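Local coordinates for erythrocyte membrane protein 1 (Plasmodium falciparum, PDB 2XU0) that probably binds host cell-surface receptors in the adhesion of infected red cells, this chain being its N-terminal segment and first Duffy-binding-like domain, implicated in rosetting, at residues Asn103-Asn108 with Asp175-Asn180; Trp319-Cys324 with Gly439-Asp444; Lys431-Leu436 with Asp453-Ile458. The protein carries 10 engineered substitutions. All coordinates share one frame; numbering follows the deposited sequence. Where two conformers were deposited one is given.

Contact 1 of 3, residues Asn103-Asn108 with Asp175-Asn180; sequences NRFDEN and DHPDKN
The Phe105 ring takes Pro177 over one face, where CD of the proline stands 4.1 Å from the ring centroid, a CH-pi contact. His176 turns its ring edge toward the face of Phe105 in an edge-to-face pair, with centroids 5.2 Å apart and planes at 55°. On the imidazole, Pro177 CD sits 3.3 Å above one face, offset toward the rim, and Asp178 CA lies at the edge in plane. The backbone O of Asp175 comes to 3.5 Å from Phe105 CD2, obliquely. The imidazole is held at both nitrogens: His176 ND1 accepts the backbone N-H of Asp178 at 3.0 Å, and NE2 bonds to Ser191 on helix 186-204. A water links the two segments: it accepts from the backbone N of Phe105 at 3.0 Å and stands 2.5 Å from Asp175 OD2, short enough to be doubtful. Asp175 reaches it because chi1 of -158° swings the carboxylate away from its own backbone N. Tyr171 and Ile172 (helix 154-175) and Glu322 (helix 311-338) also pack on Phe105. Two type I beta turns, Asn103-Asp106 and His176-Lys179, thus meet around one buried ring, joining a long loop to the C-terminal end of helix 154-175 in the helical Duffy-binding-like fold.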
loop_
_atom_site.group_PDB
_atom_site.type_symbol
_atom_site.label_atom_id
_atom_site.label_comp_id
_atom_site.label_asym_id
_atom_site.label_seq_id
_atom_site.Cartn_x
_atom_site.Cartn_y
_atom_site.Cartn_z
ATOM N N ASN A 103 12.901 -7.825 -2.099
ATOM C CA ASN A 103 12.452 -8.090 -0.729
ATOM C C ASN A 103 11.594 -6.945 -0.163
ATOM O O ASN A 103 11.629 -6.651 1.031
ATOM C CB ASN A 103 13.588 -8.555 0.218
ATOM C CG ASN A 103 13.629 -10.051 0.420
ATOM O OD1 ASN A 103 14.544 -10.739 -0.052
ATOM N ND2 ASN A 103 12.620 -10.591 1.105
ATOM N N ARG A 104 10.770 -6.339 -1.050
ATOM C CA ARG A 104 9.843 -5.244 -0.733
ATOM C C ARG A 104 8.852 -5.678 0.325
ATOM O O ARG A 104 8.383 -4.844 1.097
ATOM C CB ARG A 104 9.079 -4.800 -1.996
ATOM C CG ARG A 104 9.973 -4.297 -3.111
ATOM C CD ARG A 104 9.209 -3.367 -3.979
ATOM N NE ARG A 104 9.540 -3.501 -5.387
ATOM C CZ ARG A 104 8.771 -3.052 -6.368
ATOM N NH1 ARG A 104 7.634 -2.417 -6.095
ATOM N NH2 ARG A 104 9.127 -3.233 -7.628
ATOM N N PHE A 105 8.553 -6.984 0.386
ATOM C CA PHE A 105 7.577 -7.552 1.312
ATOM C C PHE A 105 8.130 -8.164 2.564
ATOM O O PHE A 105 7.348 -8.620 3.392
ATOM C CB PHE A 105 6.616 -8.519 0.598
ATOM C CG PHE A 105 5.965 -7.957 -0.645
ATOM C CD1 PHE A 105 4.894 -7.071 -0.551
ATOM C CD2 PHE A 105 6.403 -8.328 -1.908
ATOM C CE1 PHE A 105 4.310 -6.532 -1.701
ATOM C CE2 PHE A 105 5.818 -7.793 -3.054
ATOM C CZ PHE A 105 4.760 -6.914 -2.944
ATOM N N ASP A 106 9.462 -8.108 2.762
ATOM C CA ASP A 106 10.119 -8.671 3.943
ATOM C C ASP A 106 9.599 -8.019 5.205
ATOM O O ASP A 106 9.336 -6.820 5.203
ATOM C CB ASP A 106 11.654 -8.501 3.842
ATOM C CG ASP A 106 12.416 -9.111 4.996
ATOM O OD1 ASP A 106 12.696 -10.320 4.939
ATOM O OD2 ASP A 106 12.705 -8.380 5.972
ATOM N N GLU A 107 9.432 -8.812 6.279
ATOM C CA GLU A 107 8.979 -8.360 7.587
ATOM C C GLU A 107 9.753 -7.148 8.151
ATOM O O GLU A 107 9.216 -6.403 8.988
ATOM C CB GLU A 107 8.928 -9.531 8.590
ATOM C CG GLU A 107 10.278 -10.164 8.931
ATOM C CD GLU A 107 10.278 -11.007 10.195
ATOM O OE1 GLU A 107 10.293 -10.428 11.306
ATOM O OE2 GLU A 107 10.255 -12.252 10.074
ATOM N N ASN A 108 11.002 -6.944 7.682
ATOM C CA ASN A 108 11.832 -5.838 8.131
ATOM C C ASN A 108 12.096 -4.779 7.063
ATOM O O ASN A 108 12.886 -3.872 7.304
ATOM C CB ASN A 108 13.115 -6.342 8.802
ATOM C CG ASN A 108 12.862 -7.019 10.117
ATOM O OD1 ASN A 108 13.263 -8.161 10.323
ATOM N ND2 ASN A 108 12.191 -6.329 11.037
ATOM N N ASP A 175 7.467 -12.104 -6.078
ATOM C CA ASP A 175 7.971 -11.969 -4.721
ATOM C C ASP A 175 6.866 -11.783 -3.700
ATOM O O ASP A 175 7.134 -11.673 -2.501
ATOM C CB ASP A 175 9.026 -10.854 -4.655
ATOM C CG ASP A 175 9.958 -10.978 -3.466
ATOM O OD1 ASP A 175 10.534 -12.076 -3.270
ATOM O OD2 ASP A 175 10.049 -10.010 -2.683
ATOM N N HIS A 176 5.599 -11.813 -4.168
ATOM C CA HIS A 176 4.440 -11.616 -3.294
ATOM C C HIS A 176 4.326 -12.681 -2.216
ATOM O O HIS A 176 4.502 -13.842 -2.524
ATOM C CB HIS A 176 3.134 -11.525 -4.105
ATOM C CG HIS A 176 2.029 -10.893 -3.324
ATOM N ND1 HIS A 176 1.263 -11.627 -2.446
ATOM C CD2 HIS A 176 1.631 -9.603 -3.278
ATOM C CE1 HIS A 176 0.423 -10.771 -1.893
ATOM N NE2 HIS A 176 0.609 -9.540 -2.363
ATOM N N PRO A 177 3.970 -12.334 -0.965
ATOM C CA PRO A 177 3.819 -13.375 0.070
ATOM C C PRO A 177 2.802 -14.489 -0.239
ATOM O O PRO A 177 2.852 -15.553 0.381
ATOM C CB PRO A 177 3.371 -12.573 1.297
ATOM C CG PRO A 177 3.894 -11.188 1.056
ATOM C CD PRO A 177 3.752 -10.982 -0.401
ATOM N N ASP A 178 1.849 -14.241 -1.152
ATOM C CA ASP A 178 0.821 -15.222 -1.525
ATOM C C ASP A 178 1.154 -15.975 -2.815
ATOM O O ASP A 178 0.284 -16.660 -3.347
ATOM C CB ASP A 178 -0.542 -14.522 -1.653
ATOM C CG ASP A 178 -1.042 -13.840 -0.392
ATOM O OD1 ASP A 178 -0.560 -14.193 0.713
ATOM O OD2 ASP A 178 -1.946 -12.982 -0.504
ATOM N N LYS A 179 2.411 -15.854 -3.325
ATOM C CA LYS A 179 2.890 -16.510 -4.561
ATOM C C LYS A 179 2.637 -18.028 -4.582
ATOM O O LYS A 179 2.333 -18.575 -5.642
ATOM C CB LYS A 179 4.373 -16.170 -4.874
ATOM C CG LYS A 179 5.395 -16.727 -3.865
ATOM C CD LYS A 179 6.723 -15.970 -3.869
ATOM C CE LYS A 179 7.238 -15.732 -2.459
ATOM N NZ LYS A 179 8.430 -14.833 -2.431
ATOM N N ASN A 180 2.708 -18.679 -3.409
ATOM C CA ASN A 180 2.526 -20.121 -3.272
ATOM C C ASN A 180 1.237 -20.542 -2.569
ATOM O O ASN A 180 1.134 -21.671 -2.077
ATOM C CB ASN A 180 3.801 -20.802 -2.698
ATOM C CG ASN A 180 5.043 -20.573 -3.536
ATOM O OD1 ASN A 180 5.039 -20.692 -4.777
ATOM N ND2 ASN A 180 6.122 -20.190 -2.876
HETATM O O HOH W 1 9.816 -9.642 -0.264
#

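Contact 2 of 3, residues Trp319-Cys324 with Gly439-Asp444; sequences WSEEFC and GKHCHD
Glu321 OE1 accepts the backbone N-H of His441 at 2.9 Å through its syn lone pair, in a nearly straight bond (174°). The other oxygen of Glu321, OE2, takes the backbone N-H of Cys442 in a weak bond of 3.3 Å, so the buried carboxylate spans two successive amides of the short, weakly bonded helix about 440-443. Beside this grip the Cys324-Cys442 disulfide, one of the many that brace this cysteine-rich Duffy-binding-like domain, ties that turn covalently to the long helix 311-338. The Glu321 chain reaches the amides by folding at chi2, while CG stays anti to the carbonyl carbon. Facing these two amide N-H groups would probably help stabilise the negative charge of the carboxylate. Gly439 comes close, its CA 3.2 Å from Glu321 OE2. The His441 side chain crosses that of Glu321 at about a right angle and presents a ring edge: His441 CD2 lies 3.1 Å from Glu321 OE1, near the imidazole plane, and the carboxylate and ring planes are 40° apart. Arg194 of helix 186-204 also packs on Glu321, and Lys328, farther along helix 311-338, bonds to the backbone O of His441. Cys324 SG and Cys442 SG are bonded at 2.0 Å, chi3 99°, and Cys442 SG sits 3.0 Å from the backbone O of Ser320.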
loop_
_atom_site.group_PDB
_atom_site.type_symbol
_atom_site.label_atom_id
_atom_site.label_comp_id
_atom_site.label_asym_id
_atom_site.label_seq_id
_atom_site.Cartn_x
_atom_site.Cartn_y
_atom_site.Cartn_z
ATOM N N TRP A 319 -0.074 0.792 4.702
ATOM C CA TRP A 319 0.728 0.792 5.925
ATOM C C TRP A 319 0.047 -0.087 6.956
ATOM O O TRP A 319 0.693 -0.936 7.570
ATOM C CB TRP A 319 0.940 2.220 6.469
ATOM C CG TRP A 319 1.708 2.249 7.762
ATOM C CD1 TRP A 319 3.061 2.375 7.904
ATOM C CD2 TRP A 319 1.183 2.032 9.081
ATOM N NE1 TRP A 319 3.409 2.279 9.231
ATOM C CE2 TRP A 319 2.278 2.068 9.978
ATOM C CE3 TRP A 319 -0.114 1.884 9.605
ATOM C CZ2 TRP A 319 2.116 1.947 11.361
ATOM C CZ3 TRP A 319 -0.269 1.691 10.969
ATOM C CH2 TRP A 319 0.842 1.707 11.830
ATOM N N SER A 320 -1.246 0.144 7.171
ATOM C CA SER A 320 -2.029 -0.577 8.178
ATOM C C SER A 320 -2.186 -2.077 7.897
ATOM O O SER A 320 -2.071 -2.883 8.823
ATOM C CB SER A 320 -3.372 0.114 8.425
ATOM O OG SER A 320 -4.215 0.021 7.297
ATOM N N GLU A 321 -2.421 -2.438 6.631
ATOM C CA GLU A 321 -2.557 -3.836 6.199
ATOM C C GLU A 321 -1.252 -4.611 6.370
ATOM O O GLU A 321 -1.257 -5.733 6.901
ATOM C CB GLU A 321 -3.059 -3.919 4.743
ATOM C CG GLU A 321 -4.565 -3.676 4.622
ATOM C CD GLU A 321 -5.369 -4.788 5.266
ATOM O OE1 GLU A 321 -5.448 -5.889 4.676
ATOM O OE2 GLU A 321 -5.810 -4.597 6.419
ATOM N N GLU A 322 -0.150 -3.997 5.962
ATOM C CA GLU A 322 1.201 -4.564 6.070
ATOM C C GLU A 322 1.660 -4.620 7.495
ATOM O O GLU A 322 2.370 -5.556 7.841
ATOM C CB GLU A 322 2.207 -3.796 5.192
ATOM C CG GLU A 322 1.992 -4.079 3.718
ATOM C CD GLU A 322 2.339 -5.501 3.311
ATOM O OE1 GLU A 322 3.548 -5.778 3.129
ATOM O OE2 GLU A 322 1.419 -6.352 3.250
ATOM N N PHE A 323 1.239 -3.643 8.345
ATOM C CA PHE A 323 1.549 -3.629 9.781
ATOM C C PHE A 323 0.876 -4.856 10.417
ATOM O O PHE A 323 1.531 -5.616 11.133
ATOM C CB PHE A 323 1.042 -2.309 10.479
ATOM C CG PHE A 323 0.909 -2.417 11.990
ATOM C CD1 PHE A 323 2.041 -2.532 12.803
ATOM C CD2 PHE A 323 -0.342 -2.526 12.590
ATOM C CE1 PHE A 323 1.915 -2.715 14.186
ATOM C CE2 PHE A 323 -0.464 -2.691 13.980
ATOM C CZ PHE A 323 0.664 -2.799 14.761
ATOM N N CYS A 324 -0.442 -5.033 10.181
ATOM C CA CYS A 324 -1.222 -6.150 10.749
ATOM C C CYS A 324 -0.697 -7.508 10.252
ATOM O O CYS A 324 -0.627 -8.464 11.032
ATOM C CB CYS A 324 -2.699 -5.980 10.423
ATOM S SG CYS A 324 -3.491 -4.579 11.256
ATOM N N GLY A 439 -9.788 -3.724 7.670
ATOM C CA GLY A 439 -9.026 -4.270 6.550
ATOM C C GLY A 439 -8.922 -5.778 6.548
ATOM O O GLY A 439 -9.076 -6.405 7.595
ATOM N N LYS A 440 -8.653 -6.381 5.385
ATOM C CA LYS A 440 -8.522 -7.844 5.269
ATOM C C LYS A 440 -7.606 -8.440 6.380
ATOM O O LYS A 440 -8.042 -9.295 7.169
ATOM C CB LYS A 440 -8.016 -8.219 3.865
ATOM C CG LYS A 440 -8.094 -9.712 3.530
ATOM C CD LYS A 440 -7.383 -10.046 2.212
ATOM C CE LYS A 440 -8.337 -10.110 1.044
ATOM N NZ LYS A 440 -7.675 -10.613 -0.197
ATOM N N HIS A 441 -6.376 -7.942 6.465
ATOM C CA HIS A 441 -5.381 -8.422 7.427
ATOM C C HIS A 441 -5.694 -7.943 8.826
ATOM O O HIS A 441 -5.645 -8.736 9.758
ATOM C CB HIS A 441 -3.964 -8.001 7.003
ATOM C CG HIS A 441 -3.480 -8.692 5.771
ATOM N ND1 HIS A 441 -3.049 -10.004 5.804
ATOM C CD2 HIS A 441 -3.378 -8.236 4.503
ATOM C CE1 HIS A 441 -2.711 -10.306 4.559
ATOM N NE2 HIS A 441 -2.871 -9.272 3.749
ATOM N N CYS A 442 -6.078 -6.662 8.981
ATOM C CA CYS A 442 -6.372 -6.111 10.316
ATOM C C CYS A 442 -7.583 -6.674 11.048
ATOM O O CYS A 442 -7.530 -6.817 12.270
ATOM C CB CYS A 442 -6.370 -4.592 10.295
ATOM S SG CYS A 442 -4.772 -3.873 9.820
ATOM N N HIS A 443 -8.675 -6.962 10.326
ATOM C CA HIS A 443 -9.906 -7.455 10.945
ATOM C C HIS A 443 -9.848 -8.917 11.378
ATOM O O HIS A 443 -10.568 -9.311 12.293
ATOM C CB HIS A 443 -11.102 -7.199 10.031
ATOM C CG HIS A 443 -12.419 -7.161 10.736
ATOM N ND1 HIS A 443 -13.456 -8.003 10.368
ATOM C CD2 HIS A 443 -12.843 -6.360 11.742
ATOM C CE1 HIS A 443 -14.468 -7.697 11.168
ATOM N NE2 HIS A 443 -14.149 -6.711 12.007
ATOM N N ASP A 444 -8.972 -9.701 10.731
ATOM C CA ASP A 444 -8.745 -11.122 10.956
ATOM C C ASP A 444 -7.998 -11.496 12.274
ATOM O O ASP A 444 -6.834 -11.904 12.257
ATOM C CB ASP A 444 -8.127 -11.775 9.698
ATOM C CG ASP A 444 -8.044 -13.296 9.698
ATOM O OD1 ASP A 444 -7.164 -13.841 8.988
ATOM O OD2 ASP A 444 -8.863 -13.945 10.404
#

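Contact 3 of 3, residues Lys431-Leu436 with Asp453-Ile458; sequences KFLNLL and DFNKPI
Leu433 on helix 429-437 faces Phe454 at a CA-CA distance of 5.7 Å, where the chain makes a type I beta turn from Asp453 to Lys456 just before helix 457-460. The leucine side chain crosses that of Phe454 at about a right angle. Leu433 CD2 lies 3.9 Å from Phe454 CB, and Leu433 CD1 rests 3.6 Å from Phe454 O. One helical turn on, Leu436 CB lies 3.6 Å from Phe454 CD2, oblique to the ring. Phe454 has CG anti to its carbonyl carbon (chi1 -67°), which aims the ring at Leu436, and the backbone O of Leu433 lies at the ring edge near its plane. The turn itself contains an Asx turn: Asp453 OD1 accepts the backbone N-H of Asn455 at 3.1 Å, from above the carboxylate plane. Asn437, the last residue of helix 429-437, bonds both to Asp453 OD1 and to the backbone N of Phe454, so polar bonds flank the apolar contact. In this C-terminal part of the Duffy-binding-like domain, Trp319 and Phe323 of helix 311-338 pack on Phe454, while Phe391 and Asn395 of helix 371-407 pack on Leu433. Toward the more exposed side, the side-chain amides of Asn434 and Asn455 come together with their planes 82° apart, and the Asn455 side chain passes Leu433 obliquely, near its CB.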
loop_
_atom_site.group_PDB
_atom_site.type_symbol
_atom_site.label_atom_id
_atom_site.label_comp_id
_atom_site.label_asym_id
_atom_site.label_seq_id
_atom_site.Cartn_x
_atom_site.Cartn_y
_atom_site.Cartn_z
ATOM N N LYS A 431 -13.513 7.835 12.662
ATOM C CA LYS A 431 -14.285 7.066 11.673
ATOM C C LYS A 431 -13.380 6.472 10.586
ATOM O O LYS A 431 -13.620 5.361 10.140
ATOM C CB LYS A 431 -15.444 7.878 11.066
ATOM C CG LYS A 431 -16.380 8.499 12.102
ATOM C CD LYS A 431 -17.228 7.484 12.878
ATOM C CE LYS A 431 -17.768 8.077 14.160
ATOM N NZ LYS A 431 -18.804 7.210 14.783
ATOM N N PHE A 432 -12.338 7.202 10.175
ATOM C CA PHE A 432 -11.387 6.703 9.192
ATOM C C PHE A 432 -10.538 5.564 9.787
ATOM O O PHE A 432 -10.214 4.623 9.064
ATOM C CB PHE A 432 -10.522 7.841 8.572
ATOM C CG PHE A 432 -9.577 7.295 7.520
ATOM C CD1 PHE A 432 -10.008 7.086 6.217
ATOM C CD2 PHE A 432 -8.268 6.941 7.850
ATOM C CE1 PHE A 432 -9.162 6.498 5.267
ATOM C CE2 PHE A 432 -7.423 6.370 6.903
ATOM C CZ PHE A 432 -7.875 6.152 5.613
ATOM N N LEU A 433 -10.193 5.638 11.097
ATOM C CA LEU A 433 -9.424 4.600 11.768
ATOM C C LEU A 433 -10.190 3.271 11.870
ATOM O O LEU A 433 -9.561 2.217 11.767
ATOM C CB LEU A 433 -8.829 5.036 13.134
ATOM C CG LEU A 433 -7.727 6.117 13.095
ATOM C CD1 LEU A 433 -7.282 6.515 14.512
ATOM C CD2 LEU A 433 -6.508 5.656 12.324
ATOM N N ASN A 434 -11.531 3.334 11.975
ATOM C CA ASN A 434 -12.431 2.170 11.980
ATOM C C ASN A 434 -12.310 1.437 10.654
ATOM O O ASN A 434 -12.356 0.221 10.646
ATOM C CB ASN A 434 -13.916 2.585 12.158
ATOM C CG ASN A 434 -14.310 3.210 13.473
ATOM O OD1 ASN A 434 -15.296 3.952 13.552
ATOM N ND2 ASN A 434 -13.599 2.894 14.547
ATOM N N LEU A 435 -12.137 2.164 9.538
ATOM C CA LEU A 435 -11.955 1.549 8.211
ATOM C C LEU A 435 -10.643 0.736 8.179
ATOM O O LEU A 435 -10.608 -0.353 7.590
ATOM C CB LEU A 435 -11.929 2.623 7.106
ATOM C CG LEU A 435 -13.162 3.531 6.950
ATOM C CD1 LEU A 435 -13.032 4.426 5.704
ATOM C CD2 LEU A 435 -14.487 2.744 6.987
ATOM N N LEU A 436 -9.580 1.261 8.829
ATOM C CA LEU A 436 -8.291 0.575 8.899
ATOM C C LEU A 436 -8.432 -0.704 9.713
ATOM O O LEU A 436 -7.905 -1.738 9.296
ATOM C CB LEU A 436 -7.159 1.483 9.432
ATOM C CG LEU A 436 -6.846 2.748 8.617
ATOM C CD1 LEU A 436 -5.744 3.517 9.274
ATOM C CD2 LEU A 436 -6.505 2.431 7.133
ATOM N N ASP A 453 -7.182 -2.301 16.975
ATOM C CA ASP A 453 -8.035 -1.122 17.146
ATOM C C ASP A 453 -7.152 0.097 17.162
ATOM O O ASP A 453 -6.547 0.429 18.200
ATOM C CB ASP A 453 -8.944 -1.213 18.387
ATOM C CG ASP A 453 -9.974 -0.084 18.527
ATOM O OD1 ASP A 453 -10.024 0.798 17.645
ATOM O OD2 ASP A 453 -10.739 -0.102 19.500
ATOM N N PHE A 454 -7.068 0.761 15.997
ATOM C CA PHE A 454 -6.272 1.965 15.782
ATOM C C PHE A 454 -6.759 3.151 16.617
ATOM O O PHE A 454 -5.988 4.098 16.826
ATOM C CB PHE A 454 -6.094 2.284 14.297
ATOM C CG PHE A 454 -5.254 1.228 13.590
ATOM C CD1 PHE A 454 -3.900 1.066 13.896
ATOM C CD2 PHE A 454 -5.820 0.391 12.631
ATOM C CE1 PHE A 454 -3.123 0.090 13.244
ATOM C CE2 PHE A 454 -5.060 -0.599 12.001
ATOM C CZ PHE A 454 -3.716 -0.740 12.303
ATOM N N ASN A 455 -8.029 3.080 17.109
ATOM C CA ASN A 455 -8.606 4.083 18.003
ATOM C C ASN A 455 -8.159 3.835 19.461
ATOM O O ASN A 455 -8.457 4.637 20.323
ATOM C CB ASN A 455 -10.138 4.122 17.895
ATOM C CG ASN A 455 -10.643 4.701 16.610
ATOM O OD1 ASN A 455 -11.482 4.116 15.903
ATOM N ND2 ASN A 455 -10.110 5.832 16.240
ATOM N N LYS A 456 -7.434 2.742 19.725
ATOM C CA LYS A 456 -6.891 2.422 21.046
ATOM C C LYS A 456 -5.408 2.076 20.848
ATOM O O LYS A 456 -5.043 0.898 20.865
ATOM C CB LYS A 456 -7.690 1.261 21.715
ATOM C CG LYS A 456 -9.087 1.683 22.155
ATOM C CD LYS A 456 -9.720 0.686 23.110
ATOM C CE LYS A 456 -10.990 1.218 23.743
ATOM N NZ LYS A 456 -10.730 2.332 24.701
ATOM N N PRO A 457 -4.544 3.080 20.572
ATOM C CA PRO A 457 -3.137 2.775 20.279
ATOM C C PRO A 457 -2.414 1.972 21.353
ATOM O O PRO A 457 -1.635 1.082 21.023
ATOM C CB PRO A 457 -2.511 4.151 20.028
ATOM C CG PRO A 457 -3.650 5.008 19.608
ATOM C CD PRO A 457 -4.801 4.527 20.463
ATOM N N ILE A 458 -2.712 2.240 22.618
ATOM C CA ILE A 458 -2.097 1.501 23.729
ATOM C C ILE A 458 -2.299 -0.016 23.607
ATOM O O ILE A 458 -1.335 -0.748 23.771
ATOM C CB ILE A 458 -2.472 2.146 25.099
ATOM C CG1 ILE A 458 -1.714 3.502 25.296
ATOM C CG2 ILE A 458 -2.269 1.225 26.308
ATOM C CD1 ILE A 458 -0.269 3.612 24.674
#

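Contact 1 closes before either of the others opens, whereas contacts 2 and 3 interleave, their segments alternating along the chain. Helix 311-338 relates all three: it supplies 319-324 to contact 2 and packs against both the loop 103-108 of contact 1 and the apolar side chains of contact 3. Centres of contacts 1 and 2 are 15 Å apart, those of contacts 2 and 3 only 11 Å, and those of contacts 1 and 3 25 Å, without touching. Contacts 2 and 3 share a continuous core, in which Cys442 packs through SG on the Phe454 ring and through CB on the backbone O of Leu436. The long helix thus connects the loops of contact 1 with the disulfide-braced C-terminal part of the domain.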